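Local atomic coordinates of pyridine synthase TbtD (Thermobispora bispora, PDB entry 5WA3), a protein that probably catalyses the aza-cycloaddition that builds the central pyridine ring of a thiopeptide macrocycle. Residues Val138-Phe143 with Ile318-Leu323; Asp170-Thr175 with Leu323-Leu328. One frame throughout, in Å; residues are numbered along the deposited sequence.

Interaction 1: residues Val138-Phe143 with Ile318-Leu323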
ATOM      1  N   VAL A 138     -12.966   7.682  -6.246  1.00 80.48           N
ATOM      2  CA  VAL A 138     -12.505   9.027  -5.935  1.00 87.34           C
ATOM      3  C   VAL A 138     -11.783   9.105  -4.568  1.00 76.08           C
ATOM      4  O   VAL A 138     -10.691   9.624  -4.490  1.00 84.05           O
ATOM      5  CB  VAL A 138     -13.659  10.070  -6.035  1.00 91.05           C
ATOM      6  CG1 VAL A 138     -13.214  11.449  -5.516  1.00 85.18           C
ATOM      7  CG2 VAL A 138     -14.157  10.167  -7.475  1.00 86.27           C
ATOM      8  N   LEU A 139     -12.382   8.579  -3.509  1.00 89.41           N
ATOM      9  CA  LEU A 139     -11.813   8.699  -2.154  1.00 88.62           C
ATOM     10  C   LEU A 139     -10.503   7.931  -2.024  1.00 86.92           C
ATOM     11  O   LEU A 139      -9.614   8.325  -1.257  1.00 88.39           O
ATOM     12  CB  LEU A 139     -12.835   8.240  -1.109  1.00 92.76           C
ATOM     13  CG  LEU A 139     -12.557   8.400   0.399  1.00110.35           C
ATOM     14  CD1 LEU A 139     -11.892   7.170   1.009  1.00117.85           C
ATOM     15  CD2 LEU A 139     -11.750   9.646   0.758  1.00110.71           C
ATOM     16  N   LEU A 140     -10.387   6.862  -2.810  1.00 92.02           N
ATOM     17  CA  LEU A 140      -9.231   5.961  -2.793  1.00 90.19           C
ATOM     18  C   LEU A 140      -8.050   6.607  -3.495  1.00 82.80           C
ATOM     19  O   LEU A 140      -6.966   6.766  -2.894  1.00 70.83           O
ATOM     20  CB  LEU A 140      -9.606   4.618  -3.452  1.00 85.23           C
ATOM     21  CG  LEU A 140      -8.592   3.479  -3.407  1.00 85.14           C
ATOM     22  CD1 LEU A 140      -7.979   3.309  -2.015  1.00 81.54           C
ATOM     23  CD2 LEU A 140      -9.264   2.206  -3.890  1.00 80.70           C
ATOM     24  N   ALA A 141      -8.281   7.021  -4.744  1.00 80.41           N
ATOM     25  CA  ALA A 141      -7.284   7.815  -5.510  1.00 91.07           C
ATOM     26  C   ALA A 141      -6.743   9.017  -4.734  1.00 83.64           C
ATOM     27  O   ALA A 141      -5.542   9.294  -4.771  1.00 79.27           O
ATOM     28  CB  ALA A 141      -7.864   8.295  -6.828  1.00 89.93           C
ATOM     29  N   ASP A 142      -7.631   9.710  -4.027  1.00 77.81           N
ATOM     30  CA  ASP A 142      -7.224  10.840  -3.223  1.00 83.10           C
ATOM     31  C   ASP A 142      -6.240  10.318  -2.203  1.00 83.61           C
ATOM     32  O   ASP A 142      -5.134  10.869  -2.099  1.00 85.31           O
ATOM     33  CB  ASP A 142      -8.419  11.582  -2.589  1.00 92.41           C
ATOM     34  CG  ASP A 142      -9.026  12.681  -3.529  1.00105.62           C
ATOM     35  OD1 ASP A 142      -8.967  12.591  -4.785  1.00 92.02           O
ATOM     36  OD2 ASP A 142      -9.591  13.653  -2.986  1.00125.35           O
ATOM     37  N   PHE A 143      -6.600   9.222  -1.516  1.00 84.15           N
ATOM     38  CA  PHE A 143      -5.706   8.596  -0.507  1.00 72.32           C
ATOM     39  C   PHE A 143      -4.342   8.189  -1.130  1.00 74.29           C
ATOM     40  O   PHE A 143      -3.272   8.430  -0.536  1.00 60.96           O
ATOM     41  CB  PHE A 143      -6.392   7.398   0.275  1.00 68.90           C
ATOM     42  CG  PHE A 143      -5.401   6.472   0.959  1.00 58.01           C
ATOM     43  CD1 PHE A 143      -4.795   6.837   2.143  1.00 59.51           C
ATOM     44  CD2 PHE A 143      -4.974   5.301   0.345  1.00 58.25           C
ATOM     45  CE1 PHE A 143      -3.820   6.028   2.748  1.00 60.95           C
ATOM     46  CE2 PHE A 143      -3.982   4.510   0.920  1.00 63.31           C
ATOM     47  CZ  PHE A 143      -3.403   4.866   2.136  1.00 59.99           C
ATOM     48  N   ILE A 318      -8.225   1.377   7.562  1.00 81.86           N
ATOM     49  CA  ILE A 318      -7.352   0.249   7.858  1.00 75.00           C
ATOM     50  C   ILE A 318      -7.153  -0.490   6.531  1.00 73.37           C
ATOM     51  O   ILE A 318      -6.018  -0.799   6.176  1.00 85.03           O
ATOM     52  CB  ILE A 318      -7.809  -0.644   9.050  1.00 87.46           C
ATOM     53  CG1 ILE A 318      -6.660  -1.576   9.529  1.00 86.68           C
ATOM     54  CG2 ILE A 318      -9.055  -1.469   8.710  1.00 90.28           C
ATOM     55  CD1 ILE A 318      -5.551  -0.914  10.325  1.00 82.50           C
ATOM     56  N   ASN A 319      -8.211  -0.730   5.768  1.00 68.14           N
ATOM     57  CA  ASN A 319      -8.013  -1.254   4.414  1.00 84.64           C
ATOM     58  C   ASN A 319      -7.103  -0.398   3.502  1.00 85.63           C
ATOM     59  O   ASN A 319      -6.417  -0.947   2.622  1.00 84.34           O
ATOM     60  CB  ASN A 319      -9.348  -1.530   3.723  1.00 89.22           C
ATOM     61  CG  ASN A 319      -9.955  -2.825   4.180  1.00 96.77           C
ATOM     62  OD1 ASN A 319     -11.046  -2.860   4.764  1.00112.74           O
ATOM     63  ND2 ASN A 319      -9.231  -3.910   3.945  1.00 97.09           N
ATOM     64  N   CYS A 320      -7.083   0.919   3.706  1.00 83.74           N
ATOM     65  CA  CYS A 320      -6.160   1.796   2.946  1.00 85.23           C
ATOM     66  C   CYS A 320      -4.725   1.557   3.398  1.00 78.83           C
ATOM     67  O   CYS A 320      -3.838   1.388   2.561  1.00 80.80           O
ATOM     68  CB  CYS A 320      -6.514   3.275   3.085  1.00 85.13           C
ATOM     69  SG  CYS A 320      -8.023   3.736   2.223  1.00 88.51           S
ATOM     70  N   THR A 321      -4.495   1.499   4.704  1.00 61.02           N
ATOM     71  CA  THR A 321      -3.182   1.058   5.204  1.00 62.92           C
ATOM     72  C   THR A 321      -2.731  -0.290   4.613  1.00 62.15           C
ATOM     73  O   THR A 321      -1.581  -0.511   4.324  1.00 68.99           O
ATOM     74  CB  THR A 321      -3.163   0.958   6.750  1.00 62.53           C
ATOM     75  OG1 THR A 321      -3.765   2.134   7.346  1.00 58.53           O
ATOM     76  CG2 THR A 321      -1.750   0.777   7.254  1.00 56.47           C
ATOM     77  N   TYR A 322      -3.648  -1.204   4.416  1.00 74.63           N
ATOM     78  CA  TYR A 322      -3.261  -2.475   3.856  1.00 73.90           C
ATOM     79  C   TYR A 322      -2.888  -2.262   2.403  1.00 63.89           C
ATOM     80  O   TYR A 322      -1.875  -2.763   1.961  1.00 70.11           O
ATOM     81  CB  TYR A 322      -4.348  -3.559   4.083  1.00 77.31           C
ATOM     82  CG  TYR A 322      -4.593  -3.944   5.577  1.00 75.49           C
ATOM     83  CD1 TYR A 322      -3.562  -3.932   6.534  1.00 66.79           C
ATOM     84  CD2 TYR A 322      -5.874  -4.334   6.020  1.00 76.61           C
ATOM     85  CE1 TYR A 322      -3.809  -4.291   7.862  1.00 68.91           C
ATOM     86  CE2 TYR A 322      -6.132  -4.666   7.358  1.00 64.07           C
ATOM     87  CZ  TYR A 322      -5.100  -4.658   8.266  1.00 69.16           C
ATOM     88  OH  TYR A 322      -5.346  -5.040   9.566  1.00 69.93           O
ATOM     89  N   LEU A 323      -3.663  -1.484   1.670  1.00 63.83           N
ATOM     90  CA  LEU A 323      -3.290  -1.161   0.283  1.00 62.68           C
ATOM     91  C   LEU A 323      -1.920  -0.382   0.203  1.00 69.81           C
ATOM     92  O   LEU A 323      -1.015  -0.669  -0.635  1.00 58.86           O
ATOM     93  CB  LEU A 323      -4.417  -0.405  -0.392  1.00 56.76           C
ATOM     94  CG  LEU A 323      -5.656  -1.266  -0.748  1.00 60.16           C
ATOM     95  CD1 LEU A 323      -6.927  -0.439  -0.952  1.00 62.24           C
ATOM     96  CD2 LEU A 323      -5.530  -2.175  -1.968  1.00 47.65           C
TER
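Phe-143 and Cys-320 mark the closest backbone pairing between two helical segments, Val-138 to Phe-143 and Ile-318 to Leu-323, with their CA atoms 7.6 Å apart. The segment axes are inclined at 52° and come no nearer than 11.4 Å, so side chains fill the gap between them, and no hydrogen bond crosses it. Phe-143 does most of the reaching. Its CG lies anti to the backbone N (chi1 161°), which swings the ring out toward the other helix, and Cys-320 sits on one face of that ring. The methylene is centred there: CB of Cys-320 is 3.5 Å from the centroid of the Phe-143 ring, 12° off the normal, a CH-pi contact. SG of Cys-320 follows over the face, 4.2 Å from the same centroid, as a sulfur-aromatic contact shifted toward the CG and CD2 side of the ring. The carbonyl O of Cys-320 comes to 3.5 Å from CE2 of Phe-143. Here helix 135-159 meets helix 309-327 inside the region related to the C-terminal part of lantibiotic dehydratases, and helix 244-265 adds Leu-253 against Phe-143. Alongside, Leu-140 brings its CD1 to 4.0 Å from CD1 of Leu-323, the two side chains crossing at about a right angle. The same methyl of Leu-140 passes 4.3 Å from SG of Cys-320, and the sulfur touches leucine and ring in directions roughly perpendicular to each other.

Interaction 2: residues Asp170-Thr175 with Leu323-Leu328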
ATOM      1  N   ASP A 170       4.588  -0.601  12.556  1.00 95.35           N
ATOM      2  CA  ASP A 170       4.355   0.762  13.118  1.00 95.64           C
ATOM      3  C   ASP A 170       3.082   1.414  12.534  1.00 91.41           C
ATOM      4  O   ASP A 170       2.323   2.093  13.231  1.00 83.33           O
ATOM      5  CB  ASP A 170       5.536   1.719  12.824  1.00102.51           C
ATOM      6  CG  ASP A 170       6.925   1.123  13.121  1.00110.87           C
ATOM      7  OD1 ASP A 170       7.056   0.295  14.047  1.00115.84           O
ATOM      8  OD2 ASP A 170       7.899   1.510  12.416  1.00112.72           O
ATOM      9  N   LEU A 171       2.875   1.198  11.242  1.00 85.34           N
ATOM     10  CA  LEU A 171       1.801   1.829  10.508  1.00 91.57           C
ATOM     11  C   LEU A 171       0.464   1.233  10.834  1.00 89.42           C
ATOM     12  O   LEU A 171      -0.480   1.985  11.110  1.00 81.58           O
ATOM     13  CB  LEU A 171       2.065   1.734   8.999  1.00103.24           C
ATOM     14  CG  LEU A 171       3.253   2.569   8.511  1.00 99.73           C
ATOM     15  CD1 LEU A 171       3.701   2.107   7.134  1.00 88.67           C
ATOM     16  CD2 LEU A 171       2.859   4.040   8.518  1.00 96.50           C
ATOM     17  N   VAL A 172       0.392  -0.107  10.778  1.00 92.42           N
ATOM     18  CA  VAL A 172      -0.827  -0.882  11.116  1.00 78.59           C
ATOM     19  C   VAL A 172      -1.242  -0.534  12.516  1.00 72.98           C
ATOM     20  O   VAL A 172      -2.383  -0.160  12.759  1.00 73.85           O
ATOM     21  CB  VAL A 172      -0.597  -2.403  11.026  1.00 81.01           C
ATOM     22  CG1 VAL A 172      -1.628  -3.192  11.832  1.00 87.73           C
ATOM     23  CG2 VAL A 172      -0.626  -2.854   9.575  1.00 81.02           C
ATOM     24  N   VAL A 173      -0.291  -0.640  13.428  1.00 67.41           N
ATOM     25  CA  VAL A 173      -0.546  -0.360  14.833  1.00 76.73           C
ATOM     26  C   VAL A 173      -1.091   1.067  15.011  1.00 82.29           C
ATOM     27  O   VAL A 173      -2.151   1.277  15.607  1.00 81.54           O
ATOM     28  CB  VAL A 173       0.741  -0.562  15.653  1.00 79.95           C
ATOM     29  CG1 VAL A 173       0.592  -0.019  17.069  1.00 77.78           C
ATOM     30  CG2 VAL A 173       1.113  -2.049  15.680  1.00 79.02           C
ATOM     31  N   ALA A 174      -0.378   2.039  14.462  1.00 88.41           N
ATOM     32  CA  ALA A 174      -0.768   3.429  14.599  1.00 84.99           C
ATOM     33  C   ALA A 174      -2.195   3.668  14.122  1.00 86.41           C
ATOM     34  O   ALA A 174      -2.997   4.270  14.845  1.00 85.30           O
ATOM     35  CB  ALA A 174       0.184   4.303  13.830  1.00 96.91           C
ATOM     36  N   THR A 175      -2.521   3.187  12.920  1.00 77.54           N
ATOM     37  CA  THR A 175      -3.878   3.346  12.374  1.00 74.98           C
ATOM     38  C   THR A 175      -4.950   2.712  13.286  1.00 85.01           C
ATOM     39  O   THR A 175      -6.088   3.174  13.330  1.00 82.14           O
ATOM     40  CB  THR A 175      -4.014   2.672  10.998  1.00 79.20           C
ATOM     41  OG1 THR A 175      -2.814   2.842  10.229  1.00 69.79           O
ATOM     42  CG2 THR A 175      -5.256   3.189  10.237  1.00 84.49           C
ATOM     43  N   LEU A 323      -3.663  -1.484   1.670  1.00 63.83           N
ATOM     44  CA  LEU A 323      -3.290  -1.161   0.283  1.00 62.68           C
ATOM     45  C   LEU A 323      -1.920  -0.382   0.203  1.00 69.81           C
ATOM     46  O   LEU A 323      -1.015  -0.669  -0.635  1.00 58.86           O
ATOM     47  CB  LEU A 323      -4.417  -0.405  -0.392  1.00 56.76           C
ATOM     48  CG  LEU A 323      -5.656  -1.266  -0.748  1.00 60.16           C
ATOM     49  CD1 LEU A 323      -6.927  -0.439  -0.952  1.00 62.24           C
ATOM     50  CD2 LEU A 323      -5.530  -2.175  -1.968  1.00 47.65           C
ATOM     51  N   HIS A 324      -1.741   0.550   1.125  1.00 66.25           N
ATOM     52  CA  HIS A 324      -0.459   1.213   1.272  1.00 64.62           C
ATOM     53  C   HIS A 324       0.673   0.241   1.367  1.00 70.54           C
ATOM     54  O   HIS A 324       1.643   0.363   0.636  1.00 77.28           O
ATOM     55  CB  HIS A 324      -0.393   2.089   2.524  1.00 66.62           C
ATOM     56  CG  HIS A 324       0.875   2.857   2.609  1.00 66.41           C
ATOM     57  ND1 HIS A 324       1.147   3.910   1.767  1.00 70.04           N
ATOM     58  CD2 HIS A 324       1.980   2.668   3.360  1.00 67.22           C
ATOM     59  CE1 HIS A 324       2.351   4.372   2.041  1.00 71.68           C
ATOM     60  NE2 HIS A 324       2.878   3.638   3.003  1.00 68.86           N
ATOM     61  N   LEU A 325       0.566  -0.707   2.300  1.00 74.45           N
ATOM     62  CA  LEU A 325       1.653  -1.639   2.543  1.00 63.02           C
ATOM     63  C   LEU A 325       1.895  -2.498   1.297  1.00 67.68           C
ATOM     64  O   LEU A 325       3.052  -2.879   1.020  1.00 64.25           O
ATOM     65  CB  LEU A 325       1.322  -2.544   3.702  1.00 63.78           C
ATOM     66  CG  LEU A 325       1.110  -1.961   5.072  1.00 66.82           C
ATOM     67  CD1 LEU A 325       0.844  -3.123   6.018  1.00 78.38           C
ATOM     68  CD2 LEU A 325       2.304  -1.191   5.549  1.00 66.30           C
ATOM     69  N   THR A 326       0.830  -2.806   0.537  1.00 58.26           N
ATOM     70  CA  THR A 326       1.020  -3.606  -0.672  1.00 65.59           C
ATOM     71  C   THR A 326       1.964  -2.863  -1.643  1.00 69.43           C
ATOM     72  O   THR A 326       2.857  -3.448  -2.275  1.00 64.15           O
ATOM     73  CB  THR A 326      -0.298  -3.904  -1.395  1.00 63.05           C
ATOM     74  OG1 THR A 326      -1.232  -4.578  -0.529  1.00 83.39           O
ATOM     75  CG2 THR A 326      -0.040  -4.729  -2.630  1.00 65.20           C
ATOM     76  N   ARG A 327       1.723  -1.563  -1.696  1.00 71.68           N
ATOM     77  CA  ARG A 327       2.393  -0.632  -2.549  1.00 75.31           C
ATOM     78  C   ARG A 327       3.836  -0.475  -2.187  1.00 68.20           C
ATOM     79  O   ARG A 327       4.634  -0.267  -3.105  1.00 62.39           O
ATOM     80  CB  ARG A 327       1.717   0.736  -2.439  1.00 77.18           C
ATOM     81  CG  ARG A 327       1.942   1.645  -3.603  1.00 79.95           C
ATOM     82  CD  ARG A 327       1.130   2.902  -3.400  1.00 90.68           C
ATOM     83  NE  ARG A 327       1.570   4.019  -4.243  1.00 85.41           N
ATOM     84  CZ  ARG A 327       1.214   5.286  -4.056  1.00 74.81           C
ATOM     85  NH1 ARG A 327       0.410   5.662  -3.040  1.00 71.15           N
ATOM     86  NH2 ARG A 327       1.662   6.190  -4.912  1.00 84.51           N
ATOM     87  N   LEU A 328       4.145  -0.562  -0.883  1.00 56.49           N
ATOM     88  CA  LEU A 328       5.523  -0.603  -0.366  1.00 55.90           C
ATOM     89  C   LEU A 328       6.213  -1.936  -0.606  1.00 58.11           C
ATOM     90  O   LEU A 328       7.381  -2.099  -0.176  1.00 60.82           O
ATOM     91  CB  LEU A 328       5.607  -0.351   1.145  1.00 59.68           C
ATOM     92  CG  LEU A 328       4.848   0.855   1.713  1.00 75.84           C
ATOM     93  CD1 LEU A 328       4.912   0.972   3.232  1.00 71.75           C
ATOM     94  CD2 LEU A 328       5.359   2.122   1.055  1.00 78.40           C
TER
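Leu-171 and Leu-325 share the same first torsion: each CG stands anti to its own carbonyl carbon, with chi1 of -68° in Leu-171 and -62° in Leu-325, and this sets where their methyls lie. The two side chains slide past each other in opposite directions, bringing CD1 of Leu-171 to 3.9 Å from CD2 of Leu-325. That one methyl of Leu-171 serves three neighbours. Besides Leu-325 it approaches CD2 of the His-324 imidazole at 4.2 Å, crossing that side chain at about a right angle, and it lies equally far, 4.2 Å, from CD1 of Leu-328, just past the helical residues 323-327. The other branch of Leu-325 is used as well: its CD1 packs 3.9 Å from CG2 of Val-172, so the forked end of Leu-325 spreads over two consecutive residues of the facing helix. The segments run nearly antiparallel, at 169°, with axes 11.3 Å apart at closest, and all five touching residues are buried. On the Asp-170 to Thr-175 side, the carbonyl O of Leu-171 accepts two bonds. Thr-175 N makes the ordinary helical one, and OG1 of Thr-175 donates a second at 2.6 Å, the two donors coming from opposite faces of the carbonyl plane. The threonine hydroxyl is also hydrogen-bonded to NE1 of Trp-249 and OG1 of Thr-321. Trp-249 of helix 244-265 touches Leu-171 and meets the His-324 ring; helix 184-199 supplies Leu-191 against Val-172, while Val-151 of helix 135-159 packs on His-324. Just beyond, Arg-327 makes a cation-pi contact with Phe-46 of strand 44-49, at the margin of the antiparallel sheet.

Helix 309-327 is common to both interactions: helix 135-159 packs against it in interaction 1 and helix 164-178, next in the chain, in interaction 2. The segments alternate along the sequence, and the two contact centres lie 11 Å apart. Leu-323 belongs to both ranges but touches across only in interaction 1. Direct contacts join the two sites: OG1 of Thr-321, which also bonds the carbonyl O of Val-317, is 3.1 Å from OG1 of Thr-175, probably a hydrogen bond, and CE1 of Tyr-322 packs 3.9 Å from CG2 of Val-172. CD1 of Ile-318 adds a further apolar touch, 4.0 Å from CB of Thr-175. Together the two contacts join helices 135-159 and 164-178 to helix 309-327.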